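Local coordinates for protein sulfite dehydrogenase (Paracoccus pantotrophus, PDB 2XTS) that oxidises protein-bound sulfane sulfur in the Sox system, probably at its molybdenum cofactor, with heme c taking part in electron transfer, at residues 182-196 against 210-222. Numbering follows the deposited sequence. Where two conformers were deposited one is given.
Sequences SFPMEKVMDDVMLAF and PARLVVPGWEGNM. With CO (cobalt (II) ion), chain G; MTE (phosphonic acidmono-(2-amino-5,6-dimercapto-4-oxo-3,7,8a,9,10,10a-hexahydro-4H-8-oxa-1,3,9,10-tetraaza-anthracen-7-ylmethyl)ester), chain E; 2MO (molybdenum (IV)oxide), chain F.
Met-193 and Val-214, then Ala-195 and Arg-212, form the hydrogen-bonded pairs of a short antiparallel ladder between strands 193-196 and 212-214, inside the molybdopterin-binding domain of this sulfite-oxidase-type enzyme. Four backbone bonds tie it, the shortest from Ala-195 N to Arg-212 O at 2.8 Å. Leu-194 CD1 packs against Leu-213 CD2 on one face, while Ala-195 CB meets Val-214 CG2 on the other.

Beyond the ladder, helix 185-191 is clasped to the type II turn 215-218. Lys-187 lays its aliphatic chain over one face of the Trp-218 indole, CG standing 3.6 Å from the six-membered ring's centroid, and NZ makes a cation-pi contact with the five-membered ring. The chain leaves with CG anti to the backbone N (chi1 176°) and bends at chi2, which carries NZ to Pro-216 O, 2.9 Å away, on a lone pair in the carbonyl plane, and to the syn lone pair of Asp-191 OD1 in a salt bridge. A leucine in place of Trp-218 would probably leave the lysine chain without its flat support and the ammonium freer to swing from Pro-216 O.

In the conformer given, Met-222 CE lies over one face of the Phe-183 ring, 4.0 Å from its centroid, and both Val-215 methyls reach CE2 of that ring at its edge.

The segment 210-222 also reaches a bound cobalt ion and the molybdenum cofactor. Glu-219 OE1 binds the cobalt, completed in part by Thr-259 and His-369, and Arg-212 grips the pterin's phosphate arm edge-on: NH1 donates to MTE O3P at 2.7 Å, and NH2 to MTE O4' at 3.1 Å, nearly straight at 175°.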
loop_
_atom_site.group_PDB
_atom_site.type_symbol
_atom_site.label_atom_id
_atom_site.label_comp_id
_atom_site.label_asym_id
_atom_site.label_seq_id
_atom_site.Cartn_x
_atom_site.Cartn_y
_atom_site.Cartn_z
ATOM N N SER A 182 -22.100 12.119 15.378
ATOM C CA SER A 182 -21.709 12.731 16.639
ATOM C C SER A 182 -20.652 11.916 17.375
ATOM O O SER A 182 -20.751 10.691 17.489
ATOM C CB SER A 182 -22.921 12.838 17.533
ATOM O OG SER A 182 -23.957 13.568 16.914
ATOM N N PHE A 183 -19.640 12.608 17.912
ATOM C CA PHE A 183 -18.537 11.978 18.639
ATOM C C PHE A 183 -18.415 12.608 20.025
ATOM O O PHE A 183 -18.444 13.828 20.142
ATOM C CB PHE A 183 -17.208 12.297 17.945
ATOM C CG PHE A 183 -17.036 11.737 16.578
ATOM C CD1 PHE A 183 -17.688 12.279 15.506
ATOM C CD2 PHE A 183 -16.148 10.704 16.352
ATOM C CE1 PHE A 183 -17.485 11.757 14.231
ATOM C CE2 PHE A 183 -15.920 10.212 15.077
ATOM C CZ PHE A 183 -16.611 10.720 14.024
ATOM N N PRO A 184 -18.181 11.801 21.064
ATOM C CA PRO A 184 -17.821 12.412 22.339
ATOM C C PRO A 184 -16.443 13.055 22.266
ATOM O O PRO A 184 -15.535 12.513 21.644
ATOM C CB PRO A 184 -17.810 11.227 23.302
ATOM C CG PRO A 184 -17.497 10.076 22.470
ATOM C CD PRO A 184 -18.056 10.332 21.118
ATOM N N MET A 185 -16.270 14.180 22.949
ATOM C CA MET A 185 -15.014 14.922 22.861
ATOM C C MET A 185 -13.821 14.091 23.344
ATOM O O MET A 185 -12.734 14.233 22.822
ATOM C CB MET A 185 -15.108 16.236 23.658
ATOM C CG MET A 185 -14.068 17.305 23.318
ATOM S SD MET A 185 -13.972 17.774 21.559
ATOM C CE MET A 185 -15.662 18.133 21.168
ATOM N N GLU A 186 -14.018 13.171 24.273
ATOM C CA GLU A 186 -12.906 12.339 24.730
ATOM C C GLU A 186 -12.265 11.520 23.603
ATOM O O GLU A 186 -11.058 11.383 23.526
ATOM C CB GLU A 186 -13.343 11.397 25.852
ATOM C CG GLU A 186 -12.191 10.627 26.476
ATOM C CD GLU A 186 -12.611 9.673 27.587
ATOM O OE1 GLU A 186 -13.823 9.522 27.869
ATOM O OE2 GLU A 186 -11.708 9.070 28.188
ATOM N N LYS A 187 -13.084 10.999 22.708
ATOM C CA LYS A 187 -12.544 10.251 21.580
ATOM C C LYS A 187 -11.849 11.171 20.590
ATOM O O LYS A 187 -10.758 10.876 20.104
ATOM C CB LYS A 187 -13.648 9.450 20.884
ATOM C CG LYS A 187 -13.189 8.702 19.610
ATOM C CD LYS A 187 -12.141 7.645 19.901
ATOM C CE LYS A 187 -11.829 6.779 18.686
ATOM N NZ LYS A 187 -10.685 5.855 18.900
ATOM N N VAL A 188 -12.504 12.272 20.270
ATOM C CA VAL A 188 -11.939 13.277 19.373
ATOM C C VAL A 188 -10.528 13.664 19.785
ATOM O O VAL A 188 -9.631 13.756 18.952
ATOM C CB VAL A 188 -12.841 14.558 19.362
ATOM C CG1 VAL A 188 -12.183 15.717 18.625
ATOM C CG2 VAL A 188 -14.240 14.255 18.788
ATOM N N MET A 189 -10.368 13.943 21.073
ATOM C CA MET A 189 -9.111 14.424 21.611
ATOM C C MET A 189 -8.065 13.341 21.778
ATOM O O MET A 189 -6.897 13.652 22.022
ATOM C CB MET A 189 -9.372 15.118 22.946
ATOM C CG MET A 189 -10.162 16.393 22.813
ATOM S SD MET A 189 -9.426 17.631 21.726
ATOM C CE MET A 189 -8.056 18.230 22.717
ATOM N N ASP A 190 -8.465 12.077 21.665
ATOM C CA ASP A 190 -7.565 10.930 21.816
ATOM C C ASP A 190 -6.830 10.684 20.482
ATOM O O ASP A 190 -5.680 11.106 20.341
ATOM C CB ASP A 190 -8.366 9.714 22.308
ATOM C CG ASP A 190 -7.531 8.448 22.450
ATOM O OD1 ASP A 190 -6.309 8.454 22.169
ATOM O OD2 ASP A 190 -8.140 7.422 22.817
ATOM N N ASP A 191 -7.477 10.049 19.505
ATOM C CA ASP A 191 -6.774 9.590 18.315
ATOM C C ASP A 191 -7.531 9.779 17.003
ATOM O O ASP A 191 -7.189 9.168 16.000
ATOM C CB ASP A 191 -6.358 8.124 18.480
ATOM C CG ASP A 191 -7.529 7.180 18.659
ATOM O OD1 ASP A 191 -8.690 7.646 18.772
ATOM O OD2 ASP A 191 -7.275 5.955 18.709
ATOM N N VAL A 192 -8.544 10.630 16.983
ATOM C CA VAL A 192 -9.223 10.925 15.708
ATOM C C VAL A 192 -8.333 11.856 14.884
ATOM O O VAL A 192 -7.839 12.858 15.384
ATOM C CB VAL A 192 -10.647 11.524 15.859
ATOM C CG1 VAL A 192 -11.312 11.759 14.497
ATOM C CG2 VAL A 192 -11.516 10.602 16.704
ATOM N N MET A 193 -8.160 11.509 13.621
ATOM C CA MET A 193 -7.307 12.233 12.690
ATOM C C MET A 193 -8.121 12.703 11.492
ATOM O O MET A 193 -9.042 12.011 11.042
ATOM C CB MET A 193 -6.180 11.285 12.221
ATOM C CG MET A 193 -5.303 11.773 11.074
ATOM S SD MET A 193 -4.381 10.473 10.258
ATOM C CE MET A 193 -3.444 9.881 11.659
ATOM N N LEU A 194 -7.776 13.875 10.969
ATOM C CA LEU A 194 -8.137 14.274 9.620
ATOM C C LEU A 194 -7.007 13.822 8.707
ATOM O O LEU A 194 -5.915 14.402 8.713
ATOM C CB LEU A 194 -8.364 15.795 9.541
ATOM C CG LEU A 194 -8.855 16.331 8.202
ATOM C CD1 LEU A 194 -10.294 15.882 7.937
ATOM C CD2 LEU A 194 -8.693 17.848 8.138
ATOM N N ALA A 195 -7.282 12.780 7.932
ATOM C CA ALA A 195 -6.271 12.133 7.099
ATOM C C ALA A 195 -6.317 12.661 5.690
ATOM O O ALA A 195 -7.380 12.850 5.126
ATOM C CB ALA A 195 -6.495 10.641 7.082
ATOM N N PHE A 196 -5.138 12.892 5.121
ATOM C CA PHE A 196 -5.002 13.277 3.710
ATOM C C PHE A 196 -4.279 12.245 2.886
ATOM O O PHE A 196 -4.462 12.204 1.656
ATOM C CB PHE A 196 -4.206 14.572 3.510
ATOM C CG PHE A 196 -4.386 15.582 4.574
ATOM C CD1 PHE A 196 -5.665 16.071 4.866
ATOM C CD2 PHE A 196 -3.300 16.075 5.285
ATOM C CE1 PHE A 196 -5.847 17.008 5.868
ATOM C CE2 PHE A 196 -3.480 17.020 6.283
ATOM C CZ PHE A 196 -4.754 17.485 6.572
ATOM N N PRO A 210 -10.210 15.145 -0.746
ATOM C CA PRO A 210 -8.842 15.146 -0.253
ATOM C C PRO A 210 -8.666 14.958 1.258
ATOM O O PRO A 210 -7.545 15.008 1.734
ATOM C CB PRO A 210 -8.336 16.523 -0.690
ATOM C CG PRO A 210 -9.546 17.374 -0.492
ATOM C CD PRO A 210 -10.728 16.520 -0.884
ATOM N N ALA A 211 -9.741 14.736 2.010
ATOM C CA ALA A 211 -9.638 14.609 3.445
ATOM C C ALA A 211 -10.790 13.805 4.027
ATOM O O ALA A 211 -11.957 14.037 3.694
ATOM C CB ALA A 211 -9.587 16.024 4.094
ATOM N N ARG A 212 -10.469 12.874 4.926
ATOM C CA ARG A 212 -11.459 12.072 5.642
ATOM C C ARG A 212 -11.108 12.005 7.117
ATOM O O ARG A 212 -9.951 12.199 7.487
ATOM C CB ARG A 212 -11.565 10.644 5.087
ATOM C CG ARG A 212 -10.440 9.710 5.552
ATOM C CD ARG A 212 -10.614 8.298 5.047
ATOM N NE ARG A 212 -11.897 7.740 5.474
ATOM C CZ ARG A 212 -12.477 6.696 4.896
ATOM N NH1 ARG A 212 -11.821 5.959 4.011
ATOM N NH2 ARG A 212 -13.700 6.332 5.267
ATOM N N LEU A 213 -12.084 11.648 7.947
ATOM C CA LEU A 213 -11.771 11.225 9.291
ATOM C C LEU A 213 -11.333 9.776 9.352
ATOM O O LEU A 213 -11.894 8.922 8.674
ATOM C CB LEU A 213 -12.975 11.410 10.216
ATOM C CG LEU A 213 -13.490 12.841 10.366
ATOM C CD1 LEU A 213 -14.610 12.924 11.410
ATOM C CD2 LEU A 213 -12.359 13.810 10.711
ATOM N N VAL A 214 -10.352 9.542 10.212
ATOM C CA VAL A 214 -9.860 8.224 10.598
ATOM C C VAL A 214 -10.149 8.113 12.091
ATOM O O VAL A 214 -9.728 8.982 12.880
ATOM C CB VAL A 214 -8.360 8.043 10.259
ATOM C CG1 VAL A 214 -7.798 6.805 10.925
ATOM C CG2 VAL A 214 -8.217 7.967 8.764
ATOM N N VAL A 215 -10.939 7.093 12.471
ATOM C CA VAL A 215 -11.487 6.954 13.841
ATOM C C VAL A 215 -11.109 5.568 14.372
ATOM O O VAL A 215 -11.877 4.608 14.247
ATOM C CB VAL A 215 -13.025 7.144 13.827
ATOM C CG1 VAL A 215 -13.547 7.264 15.257
ATOM C CG2 VAL A 215 -13.429 8.354 12.934
ATOM N N PRO A 216 -9.889 5.428 14.897
ATOM C CA PRO A 216 -9.365 4.095 15.145
ATOM C C PRO A 216 -10.263 3.227 16.033
ATOM O O PRO A 216 -10.702 3.631 17.109
ATOM C CB PRO A 216 -8.024 4.366 15.781
ATOM C CG PRO A 216 -7.603 5.632 15.131
ATOM C CD PRO A 216 -8.843 6.442 15.094
ATOM N N GLY A 217 -10.569 2.050 15.518
ATOM C CA GLY A 217 -11.338 1.068 16.245
ATOM C C GLY A 217 -12.843 1.220 16.170
ATOM O O GLY A 217 -13.561 0.361 16.677
ATOM N N TRP A 218 -13.323 2.316 15.590
ATOM C CA TRP A 218 -14.743 2.646 15.580
ATOM C C TRP A 218 -15.358 2.356 14.205
ATOM O O TRP A 218 -14.663 2.326 13.174
ATOM C CB TRP A 218 -14.956 4.100 15.995
ATOM C CG TRP A 218 -14.808 4.351 17.465
ATOM C CD1 TRP A 218 -14.152 3.558 18.360
ATOM C CD2 TRP A 218 -15.372 5.432 18.225
ATOM N NE1 TRP A 218 -14.271 4.083 19.623
ATOM C CE2 TRP A 218 -15.009 5.231 19.565
ATOM C CE3 TRP A 218 -16.162 6.532 17.902
ATOM C CZ2 TRP A 218 -15.435 6.085 20.577
ATOM C CZ3 TRP A 218 -16.589 7.370 18.900
ATOM C CH2 TRP A 218 -16.219 7.154 20.220
ATOM N N GLU A 219 -16.658 2.083 14.203
ATOM C CA GLU A 219 -17.378 1.650 13.032
ATOM C C GLU A 219 -17.163 2.577 11.864
ATOM O O GLU A 219 -17.111 3.799 11.997
ATOM C CB GLU A 219 -18.873 1.475 13.384
ATOM C CG GLU A 219 -19.628 2.775 13.647
ATOM C CD GLU A 219 -21.010 2.592 14.273
ATOM O OE1 GLU A 219 -21.418 1.433 14.510
ATOM O OE2 GLU A 219 -21.674 3.626 14.545
ATOM N N GLY A 220 -17.076 1.967 10.686
ATOM C CA GLY A 220 -16.690 2.701 9.481
ATOM C C GLY A 220 -17.565 3.901 9.183
ATOM O O GLY A 220 -17.108 4.876 8.599
ATOM N N ASN A 221 -18.856 3.833 9.509
ATOM C CA ASN A 221 -19.714 4.976 9.236
ATOM C C ASN A 221 -19.187 6.278 9.825
ATOM O O ASN A 221 -19.453 7.355 9.279
ATOM C CB ASN A 221 -21.152 4.711 9.701
ATOM C CG ASN A 221 -22.093 5.834 9.313
ATOM O OD1 ASN A 221 -22.489 6.642 10.165
ATOM N ND2 ASN A 221 -22.367 5.973 8.020
ATOM N N MET A 222 -18.443 6.203 10.913
ATOM C CA MET A 222 -17.981 7.409 11.555
ATOM C C MET A 222 -16.758 8.001 10.856
ATOM O O MET A 222 -16.362 9.115 11.170
ATOM C CB MET A 222 -17.744 7.126 13.015
ATOM C CG MET A 222 -19.005 6.640 13.706
ATOM S SD MET A 222 -18.719 6.307 15.461
ATOM C CE MET A 222 -18.947 7.926 16.172
HETATM CO CO CO G . -22.615 0.663 16.019
HETATM N N1 MTE E . -18.635 9.699 4.513
HETATM C C2 MTE E . -19.477 10.380 3.744
HETATM N N2 MTE E . -19.303 11.713 3.613
HETATM N N3 MTE E . -20.480 9.781 3.074
HETATM C C4 MTE E . -20.714 8.439 3.151
HETATM O O4 MTE E . -21.657 7.958 2.489
HETATM N N5 MTE E . -20.023 6.284 4.235
HETATM C C6 MTE E . -19.468 5.855 5.499
HETATM C C7 MTE E . -18.042 6.313 5.759
HETATM N N8 MTE E . -17.926 7.729 5.522
HETATM C C9 MTE E . -19.854 7.636 3.996
HETATM C C10 MTE E . -18.784 8.353 4.700
HETATM C "C1'" MTE E . -19.542 4.352 5.702
HETATM S "S1'" MTE E . -21.089 3.628 6.084
HETATM C "C2'" MTE E . -18.435 3.573 5.676
HETATM S "S2'" MTE E . -18.480 1.904 6.085
HETATM C "C3'" MTE E . -17.103 4.195 5.316
HETATM O "O3'" MTE E . -17.178 5.573 4.913
HETATM C "C4'" MTE E . -16.484 3.453 4.146
HETATM O "O4'" MTE E . -15.186 3.994 3.866
HETATM P P MTE E . -14.575 3.637 2.427
HETATM O O1P MTE E . -14.503 2.083 2.519
HETATM O O2P MTE E . -15.518 4.041 1.342
HETATM O O3P MTE E . -13.220 4.256 2.416
HETATM MO MO 2MO F . -20.653 1.466 6.948
HETATM O OT1 2MO F . -20.542 1.562 8.736
HETATM O OT2 2MO F . -22.482 1.180 6.309
HETATM O O HOH W 1 -5.481 14.116 0.140
HETATM O O HOH W 2 -23.473 2.627 16.236
HETATM O O HOH W 3 -24.291 0.019 14.889
#